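Local structure of Cd1 (Flavonifractor plautii, 7D39) at residues K137-D148 / W166-A177. The protein binds flavin mononucleotide and, as a flavone reductase of the NADPH-dependent FMN reductase family, probably reduces the ene bond of flavones and flavonols to start their breakdown. Residues are numbered along the deposited sequence; the frame is centred on the assembly and turned at random.
Sequences KVISFMSVGGSD and WKVIDNEVFPWA. With FMN (flavin mononucleotide), chain B.
A trans chi1 (-162°) and an extended chi2 carry the K137 chain along the W166 indole, with CB and CD over one face, and the bend at chi3 brings CE to 3.5 Å from CZ2 of W166. CB sits over the five-membered ring, 3.7 Å from its centroid, a CH-pi contact, while NZ bonds to A80 O. I139 CD1 meets the same indole at its edge. With an alanine in place of W166, the K137 methylenes would probably lose the ring face they lie against and I139 CD1 its neighbour at the edge.

From here strands 138-144 and 167-174 run parallel, the last two of the five-stranded flavodoxin-like sheet, joined through helix 153-162. A beta bulge at I169 shifts the register by one. There S140 OG, which lies beside its own backbone N (chi1 -75°), takes the N-H of D170 at 2.8 Å, so a side-chain oxygen satisfies this amide of the bulge. The same OG donates to a water that reaches D170 OD2, itself also hydrogen-bonded by N196 ND2. Further along, the selenium of M142, a selenomethionine, makes an oblique Met-aromatic contact with F174.

At the C-terminal ends of the pair, the N-H of A177 bonds to G145 O in the carbonyl plane, and W176 N reaches S147 O at 2.9 Å. S147 CA lies 3.8 Å from the centroid of the W176 six-membered ring, a CH-pi contact over its face. These contacts set the 145-147 loop, where G146 N donates to FMN N1 and S147 N to FMN O2 (2.6 Å), an arrangement likely to stabilise negative charge building up at N1 and O2 in the reduced flavin.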
ATOM      1  N   LYS A 137       9.220  -9.445   0.019  1.00 27.23           N
ATOM      2  CA  LYS A 137       8.793  -9.148  -1.346  1.00 31.65           C
ATOM      3  C   LYS A 137       9.137  -7.702  -1.683  1.00 30.33           C
ATOM      4  O   LYS A 137       9.145  -6.833  -0.803  1.00 28.31           O
ATOM      5  CB  LYS A 137       7.278  -9.388  -1.546  1.00 25.41           C
ATOM      6  CG  LYS A 137       6.866  -9.523  -3.021  1.00 28.73           C
ATOM      7  CD  LYS A 137       5.374  -9.769  -3.197  1.00 28.55           C
ATOM      8  CE  LYS A 137       4.881 -10.944  -2.363  1.00 23.72           C
ATOM      9  NZ  LYS A 137       5.640 -12.203  -2.638  1.00 32.29           N
ATOM     10  N   VAL A 138       9.419  -7.450  -2.970  1.00 25.33           N
ATOM     11  CA  VAL A 138       9.658  -6.097  -3.472  1.00 25.15           C
ATOM     12  C   VAL A 138       8.508  -5.693  -4.382  1.00 25.84           C
ATOM     13  O   VAL A 138       7.900  -6.534  -5.054  1.00 24.37           O
ATOM     14  CB  VAL A 138      11.001  -5.965  -4.227  1.00 29.21           C
ATOM     15  CG1 VAL A 138      12.195  -6.111  -3.273  1.00 27.02           C
ATOM     16  CG2 VAL A 138      11.077  -6.977  -5.349  1.00 34.42           C
ATOM     17  N   ILE A 139       8.220  -4.390  -4.407  1.00 23.83           N
ATOM     18  CA  ILE A 139       7.106  -3.840  -5.169  1.00 23.45           C
ATOM     19  C   ILE A 139       7.479  -2.435  -5.622  1.00 24.21           C
ATOM     20  O   ILE A 139       8.152  -1.692  -4.904  1.00 25.56           O
ATOM     21  CB  ILE A 139       5.795  -3.828  -4.347  1.00 26.85           C
ATOM     22  CG1 ILE A 139       4.613  -3.350  -5.202  1.00 21.51           C
ATOM     23  CG2 ILE A 139       5.959  -2.960  -3.082  1.00 22.32           C
ATOM     24  CD1 ILE A 139       3.249  -3.867  -4.735  1.00 20.90           C
ATOM     25  N   SER A 140       7.041  -2.080  -6.825  1.00 23.98           N
ATOM     26  CA  SER A 140       7.189  -0.735  -7.350  1.00 22.70           C
ATOM     27  C   SER A 140       5.853  -0.267  -7.902  1.00 25.40           C
ATOM     28  O   SER A 140       5.027  -1.069  -8.352  1.00 21.48           O
ATOM     29  CB  SER A 140       8.264  -0.672  -8.430  1.00 23.40           C
ATOM     30  OG  SER A 140       9.561  -0.749  -7.839  1.00 24.27           O
ATOM     31  N   PHE A 141       5.653   1.046  -7.862  1.00 21.70           N
ATOM     32  CA  PHE A 141       4.399   1.657  -8.263  1.00 21.00           C
ATOM     33  C   PHE A 141       4.647   2.727  -9.310  1.00 21.17           C
ATOM     34  O   PHE A 141       5.669   3.414  -9.293  1.00 21.78           O
ATOM     35  CB  PHE A 141       3.692   2.292  -7.068  1.00 20.61           C
ATOM     36  CG  PHE A 141       3.347   1.315  -5.980  1.00 20.44           C
ATOM     37  CD1 PHE A 141       2.251   0.484  -6.110  1.00 19.92           C
ATOM     38  CD2 PHE A 141       4.104   1.246  -4.828  1.00 20.89           C
ATOM     39  CE1 PHE A 141       1.921  -0.404  -5.107  1.00 23.61           C
ATOM     40  CE2 PHE A 141       3.764   0.364  -3.803  1.00 20.78           C
ATOM     41  CZ  PHE A 141       2.687  -0.463  -3.956  1.00 20.26           C
HETATM   42  N   MSE A 142       3.686   2.874 -10.202  1.00 20.71           N
HETATM   43  CA  MSE A 142       3.670   3.993 -11.122  1.00 20.80           C
HETATM   44  C   MSE A 142       2.266   4.555 -11.064  1.00 20.74           C
HETATM   45  O   MSE A 142       1.311   3.802 -11.157  1.00 22.14           O
HETATM   46  CB  MSE A 142       4.034   3.551 -12.534  1.00 21.11           C
HETATM   47  CG  MSE A 142       5.383   2.861 -12.641  1.00 23.60           C
HETATM   48 SE   MSE A 142       5.842   2.425 -14.516  1.00 31.62          SE
HETATM   49  CE  MSE A 142       4.716   0.842 -14.718  1.00 21.83           C
ATOM     50  N   SER A 143       2.137   5.862 -10.864  1.00 21.44           N
ATOM     51  CA  SER A 143       0.849   6.536 -10.892  1.00 19.62           C
ATOM     52  C   SER A 143       0.819   7.423 -12.122  1.00 19.82           C
ATOM     53  O   SER A 143       1.728   8.233 -12.322  1.00 23.05           O
ATOM     54  CB  SER A 143       0.624   7.374  -9.630  1.00 19.56           C
ATOM     55  OG  SER A 143       0.700   6.578  -8.468  1.00 21.30           O
ATOM     56  N   VAL A 144      -0.206   7.252 -12.953  1.00 19.46           N
ATOM     57  CA  VAL A 144      -0.307   7.921 -14.247  1.00 19.67           C
ATOM     58  C   VAL A 144      -1.574   8.757 -14.261  1.00 20.03           C
ATOM     59  O   VAL A 144      -2.679   8.219 -14.132  1.00 18.83           O
ATOM     60  CB  VAL A 144      -0.314   6.919 -15.411  1.00 19.74           C
ATOM     61  CG1 VAL A 144      -0.277   7.662 -16.739  1.00 20.10           C
ATOM     62  CG2 VAL A 144       0.862   5.936 -15.285  1.00 20.12           C
ATOM     63  N   GLY A 145      -1.424  10.071 -14.445  1.00 19.62           N
ATOM     64  CA  GLY A 145      -2.542  10.987 -14.410  1.00 19.39           C
ATOM     65  C   GLY A 145      -2.680  11.766 -15.708  1.00 21.28           C
ATOM     66  O   GLY A 145      -1.767  11.814 -16.534  1.00 26.42           O
ATOM     67  N   GLY A 146      -3.841  12.391 -15.870  1.00 21.91           N
ATOM     68  CA  GLY A 146      -4.047  13.279 -16.998  1.00 20.91           C
ATOM     69  C   GLY A 146      -3.504  14.683 -16.812  1.00 20.66           C
ATOM     70  O   GLY A 146      -3.197  15.364 -17.792  1.00 28.67           O
ATOM     71  N   SER A 147      -3.368  15.134 -15.563  1.00 23.82           N
ATOM     72  CA  SER A 147      -2.990  16.524 -15.286  1.00 22.03           C
ATOM     73  C   SER A 147      -1.862  16.612 -14.267  1.00 21.34           C
ATOM     74  O   SER A 147      -1.065  15.683 -14.147  1.00 23.41           O
ATOM     75  CB  SER A 147      -4.191  17.319 -14.774  1.00 23.98           C
ATOM     76  OG  SER A 147      -4.520  16.932 -13.448  1.00 32.30           O
ATOM     77  N   ASP A 148      -1.772  17.725 -13.535  1.00 21.75           N
ATOM     78  CA  ASP A 148      -0.841  17.837 -12.421  1.00 22.11           C
ATOM     79  C   ASP A 148      -1.536  17.712 -11.063  1.00 27.37           C
ATOM     80  O   ASP A 148      -0.944  18.035 -10.032  1.00 30.34           O
ATOM     81  CB  ASP A 148      -0.056  19.152 -12.508  1.00 34.52           C
ATOM     82  CG  ASP A 148      -0.938  20.382 -12.371  1.00 37.51           C
ATOM     83  OD1 ASP A 148      -2.173  20.241 -12.343  1.00 41.31           O
ATOM     84  OD2 ASP A 148      -0.387  21.503 -12.306  1.00 48.52           O
ATOM     85  N   TRP A 166       6.148  -4.802   2.499  1.00 23.44           N
ATOM     86  CA  TRP A 166       6.920  -5.070   1.296  1.00 24.11           C
ATOM     87  C   TRP A 166       7.879  -3.921   1.017  1.00 27.63           C
ATOM     88  O   TRP A 166       7.590  -2.755   1.301  1.00 26.91           O
ATOM     89  CB  TRP A 166       5.985  -5.268   0.105  1.00 28.43           C
ATOM     90  CG  TRP A 166       5.219  -6.528   0.169  1.00 22.84           C
ATOM     91  CD1 TRP A 166       5.484  -7.598   0.956  1.00 23.35           C
ATOM     92  CD2 TRP A 166       4.056  -6.858  -0.587  1.00 23.55           C
ATOM     93  NE1 TRP A 166       4.573  -8.583   0.732  1.00 23.08           N
ATOM     94  CE2 TRP A 166       3.675  -8.152  -0.208  1.00 22.38           C
ATOM     95  CE3 TRP A 166       3.307  -6.191  -1.556  1.00 26.53           C
ATOM     96  CZ2 TRP A 166       2.569  -8.796  -0.755  1.00 21.99           C
ATOM     97  CZ3 TRP A 166       2.210  -6.829  -2.101  1.00 28.30           C
ATOM     98  CH2 TRP A 166       1.851  -8.122  -1.698  1.00 23.07           C
ATOM     99  N   LYS A 167       9.029  -4.248   0.438  1.00 24.86           N
ATOM    100  CA  LYS A 167      10.059  -3.240   0.214  1.00 25.44           C
ATOM    101  C   LYS A 167       9.787  -2.512  -1.103  1.00 24.98           C
ATOM    102  O   LYS A 167       9.834  -3.113  -2.179  1.00 28.09           O
ATOM    103  CB  LYS A 167      11.442  -3.881   0.223  1.00 27.55           C
ATOM    104  CG  LYS A 167      12.557  -2.921  -0.174  1.00 37.14           C
ATOM    105  CD  LYS A 167      13.904  -3.616  -0.178  1.00 49.65           C
ATOM    106  CE  LYS A 167      14.458  -3.806   1.231  1.00 55.47           C
ATOM    107  NZ  LYS A 167      15.059  -5.164   1.415  1.00 54.92           N
ATOM    108  N   VAL A 168       9.503  -1.214  -1.014  1.00 26.65           N
ATOM    109  CA  VAL A 168       9.242  -0.397  -2.193  1.00 29.32           C
ATOM    110  C   VAL A 168      10.549  -0.109  -2.918  1.00 27.62           C
ATOM    111  O   VAL A 168      11.528   0.328  -2.312  1.00 26.03           O
ATOM    112  CB  VAL A 168       8.535   0.906  -1.786  1.00 25.87           C
ATOM    113  CG1 VAL A 168       8.242   1.795  -3.005  1.00 23.57           C
ATOM    114  CG2 VAL A 168       7.244   0.603  -1.063  1.00 23.12           C
ATOM    115  N   ILE A 169      10.569  -0.323  -4.233  1.00 27.42           N
ATOM    116  CA  ILE A 169      11.783  -0.002  -4.973  1.00 25.97           C
ATOM    117  C   ILE A 169      11.631   1.333  -5.696  1.00 33.22           C
ATOM    118  O   ILE A 169      12.446   2.248  -5.508  1.00 31.89           O
ATOM    119  CB  ILE A 169      12.165  -1.140  -5.932  1.00 26.66           C
ATOM    120  CG1 ILE A 169      12.244  -2.465  -5.166  1.00 26.44           C
ATOM    121  CG2 ILE A 169      13.488  -0.829  -6.641  1.00 27.28           C
ATOM    122  CD1 ILE A 169      13.351  -2.524  -4.109  1.00 27.40           C
ATOM    123  N   ASP A 170      10.589   1.462  -6.508  1.00 28.27           N
ATOM    124  CA  ASP A 170      10.242   2.729  -7.127  1.00 24.76           C
ATOM    125  C   ASP A 170       8.804   3.099  -6.788  1.00 27.74           C
ATOM    126  O   ASP A 170       7.981   2.232  -6.497  1.00 29.90           O
ATOM    127  CB  ASP A 170      10.436   2.676  -8.649  1.00 24.89           C
ATOM    128  CG  ASP A 170      11.890   2.889  -9.044  1.00 33.52           C
ATOM    129  OD1 ASP A 170      12.390   4.009  -8.805  1.00 28.19           O
ATOM    130  OD2 ASP A 170      12.520   1.939  -9.566  1.00 26.48           O
ATOM    131  N   ASN A 171       8.507   4.411  -6.815  1.00 23.66           N
ATOM    132  CA  ASN A 171       7.170   4.918  -6.520  1.00 24.43           C
ATOM    133  C   ASN A 171       7.009   6.224  -7.311  1.00 22.87           C
ATOM    134  O   ASN A 171       7.124   7.336  -6.800  1.00 26.15           O
ATOM    135  CB  ASN A 171       6.965   5.118  -5.019  1.00 22.80           C
ATOM    136  CG  ASN A 171       5.557   5.442  -4.687  1.00 24.18           C
ATOM    137  OD1 ASN A 171       4.744   5.643  -5.581  1.00 25.91           O
ATOM    138  ND2 ASN A 171       5.240   5.501  -3.400  1.00 27.48           N
ATOM    139  N   GLU A 172       6.725   6.082  -8.601  1.00 22.65           N
ATOM    140  CA  GLU A 172       6.882   7.154  -9.575  1.00 26.81           C
ATOM    141  C   GLU A 172       5.525   7.724  -9.980  1.00 22.19           C
ATOM    142  O   GLU A 172       4.548   6.985 -10.116  1.00 24.13           O
ATOM    143  CB  GLU A 172       7.634   6.639 -10.812  1.00 28.22           C
ATOM    144  CG  GLU A 172       8.041   7.695 -11.829  1.00 29.90           C
ATOM    145  CD  GLU A 172       9.146   8.577 -11.326  1.00 41.59           C
ATOM    146  OE1 GLU A 172       8.884   9.447 -10.459  1.00 50.16           O
ATOM    147  OE2 GLU A 172      10.284   8.387 -11.790  1.00 47.08           O
ATOM    148  N   VAL A 173       5.478   9.043 -10.182  1.00 24.09           N
ATOM    149  CA  VAL A 173       4.272   9.753 -10.591  1.00 23.73           C
ATOM    150  C   VAL A 173       4.484  10.315 -11.986  1.00 22.97           C
ATOM    151  O   VAL A 173       5.525  10.927 -12.256  1.00 23.00           O
ATOM    152  CB  VAL A 173       3.917  10.893  -9.619  1.00 28.72           C
ATOM    153  CG1 VAL A 173       2.806  11.747 -10.215  1.00 30.13           C
ATOM    154  CG2 VAL A 173       3.466  10.330  -8.322  1.00 35.73           C
ATOM    155  N   PHE A 174       3.485  10.148 -12.861  1.00 21.69           N
ATOM    156  CA  PHE A 174       3.543  10.666 -14.235  1.00 21.99           C
ATOM    157  C   PHE A 174       2.397  11.639 -14.477  1.00 25.80           C
ATOM    158  O   PHE A 174       1.297  11.230 -14.877  1.00 21.08           O
ATOM    159  CB  PHE A 174       3.507   9.534 -15.258  1.00 21.86           C
ATOM    160  CG  PHE A 174       4.677   8.588 -15.165  1.00 22.31           C
ATOM    161  CD1 PHE A 174       5.847   8.848 -15.857  1.00 23.21           C
ATOM    162  CD2 PHE A 174       4.601   7.446 -14.381  1.00 21.98           C
ATOM    163  CE1 PHE A 174       6.921   7.980 -15.778  1.00 23.64           C
ATOM    164  CE2 PHE A 174       5.669   6.576 -14.299  1.00 23.06           C
ATOM    165  CZ  PHE A 174       6.829   6.840 -15.001  1.00 23.30           C
ATOM    166  N   PRO A 175       2.606  12.936 -14.271  1.00 24.29           N
ATOM    167  CA  PRO A 175       1.560  13.912 -14.582  1.00 21.92           C
ATOM    168  C   PRO A 175       1.506  14.202 -16.074  1.00 23.00           C
ATOM    169  O   PRO A 175       2.417  13.868 -16.836  1.00 24.54           O
ATOM    170  CB  PRO A 175       1.982  15.149 -13.784  1.00 22.47           C
ATOM    171  CG  PRO A 175       3.492  15.067 -13.804  1.00 23.25           C
ATOM    172  CD  PRO A 175       3.822  13.577 -13.737  1.00 22.91           C
ATOM    173  N   TRP A 176       0.383  14.798 -16.488  1.00 26.63           N
ATOM    174  CA  TRP A 176       0.149  15.189 -17.885  1.00 26.41           C
ATOM    175  C   TRP A 176       0.419  14.031 -18.833  1.00 22.15           C
ATOM    176  O   TRP A 176       1.106  14.183 -19.847  1.00 24.38           O
ATOM    177  CB  TRP A 176       1.009  16.399 -18.279  1.00 23.12           C
ATOM    178  CG  TRP A 176       0.808  17.586 -17.395  1.00 24.12           C
ATOM    179  CD1 TRP A 176       1.695  18.099 -16.490  1.00 29.49           C
ATOM    180  CD2 TRP A 176      -0.357  18.415 -17.325  1.00 26.32           C
ATOM    181  NE1 TRP A 176       1.149  19.194 -15.850  1.00 31.79           N
ATOM    182  CE2 TRP A 176      -0.109  19.410 -16.345  1.00 27.56           C
ATOM    183  CE3 TRP A 176      -1.587  18.417 -17.995  1.00 22.75           C
ATOM    184  CZ2 TRP A 176      -1.038  20.391 -16.020  1.00 25.73           C
ATOM    185  CZ3 TRP A 176      -2.516  19.392 -17.662  1.00 27.24           C
ATOM    186  CH2 TRP A 176      -2.233  20.368 -16.685  1.00 26.42           C
ATOM    187  N   ALA A 177      -0.127  12.859 -18.497  1.00 21.51           N
ATOM    188  CA  ALA A 177       0.309  11.605 -19.103  1.00 21.52           C
ATOM    189  C   ALA A 177      -0.748  10.946 -19.991  1.00 27.74           C
ATOM    190  O   ALA A 177      -0.670   9.741 -20.238  1.00 31.48           O
ATOM    191  CB  ALA A 177       0.759  10.639 -18.006  1.00 21.26           C
TER
HETATM  192  N1  FMN B 401      -5.768  12.770 -13.656  1.00 21.79           N
HETATM  193  C2  FMN B 401      -4.983  13.523 -12.900  1.00 23.32           C
HETATM  194  O2  FMN B 401      -3.900  13.738 -13.452  1.00 27.42           O
HETATM  195  N3  FMN B 401      -5.375  13.990 -11.683  1.00 25.99           N
HETATM  196  C4  FMN B 401      -6.596  13.645 -11.216  1.00 22.46           C
HETATM  197  O4  FMN B 401      -7.082  13.986 -10.152  1.00 26.49           O
HETATM  198  C4A FMN B 401      -7.478  12.815 -12.050  1.00 20.73           C
HETATM  199  N5  FMN B 401      -8.679  12.450 -11.672  1.00 22.19           N
HETATM  200  C5A FMN B 401      -9.479  11.665 -12.391  1.00 19.89           C
HETATM  201  C6  FMN B 401     -10.739  11.286 -11.963  1.00 17.83           C
HETATM  202  C7  FMN B 401     -11.556  10.470 -12.734  1.00 22.19           C
HETATM  203  C7M FMN B 401     -12.931  10.079 -12.259  1.00 17.62           C
HETATM  204  C8  FMN B 401     -11.075  10.016 -14.062  1.00 22.87           C
HETATM  205  C8M FMN B 401     -11.957   9.152 -14.920  1.00 18.60           C
HETATM  206  C9  FMN B 401      -9.817  10.410 -14.486  1.00 20.94           C
HETATM  207  C9A FMN B 401      -9.006  11.202 -13.699  1.00 17.75           C
HETATM  208  N10 FMN B 401      -7.746  11.612 -14.148  1.00 18.09           N
HETATM  209  C10 FMN B 401      -6.972  12.387 -13.318  1.00 18.31           C
HETATM  210  C1' FMN B 401      -7.271  11.115 -15.434  1.00 18.32           C
HETATM  211  C2' FMN B 401      -6.748   9.677 -15.312  1.00 21.95           C
HETATM  212  O2' FMN B 401      -5.619   9.568 -14.468  1.00 18.78           O
HETATM  213  C3' FMN B 401      -6.480   9.074 -16.722  1.00 18.42           C
HETATM  214  O3' FMN B 401      -7.660   8.990 -17.471  1.00 22.49           O
HETATM  215  C4' FMN B 401      -5.753   7.708 -16.654  1.00 18.40           C
HETATM  216  O4' FMN B 401      -4.388   7.842 -16.299  1.00 18.68           O
HETATM  217  C5' FMN B 401      -5.917   6.956 -17.964  1.00 18.64           C
HETATM  218  O5' FMN B 401      -5.266   5.732 -17.969  1.00 20.21           O
HETATM  219  P   FMN B 401      -5.544   4.473 -18.757  1.00 19.94           P
HETATM  220  O1P FMN B 401      -4.709   3.467 -18.294  1.00 29.01           O
HETATM  221  O2P FMN B 401      -6.885   4.139 -18.508  1.00 18.53           O
HETATM  222  O3P FMN B 401      -5.178   4.875 -20.078  1.00 19.31           O
HETATM  223  O   HOH W   1      11.460  -0.662  -9.685  1.00 28.94           O
HETATM  224  O   HOH W   2       3.237   5.706  -7.950  1.00 29.05           O
HETATM  225  O   HOH W   3       2.500  21.139 -13.907  1.00 46.74           O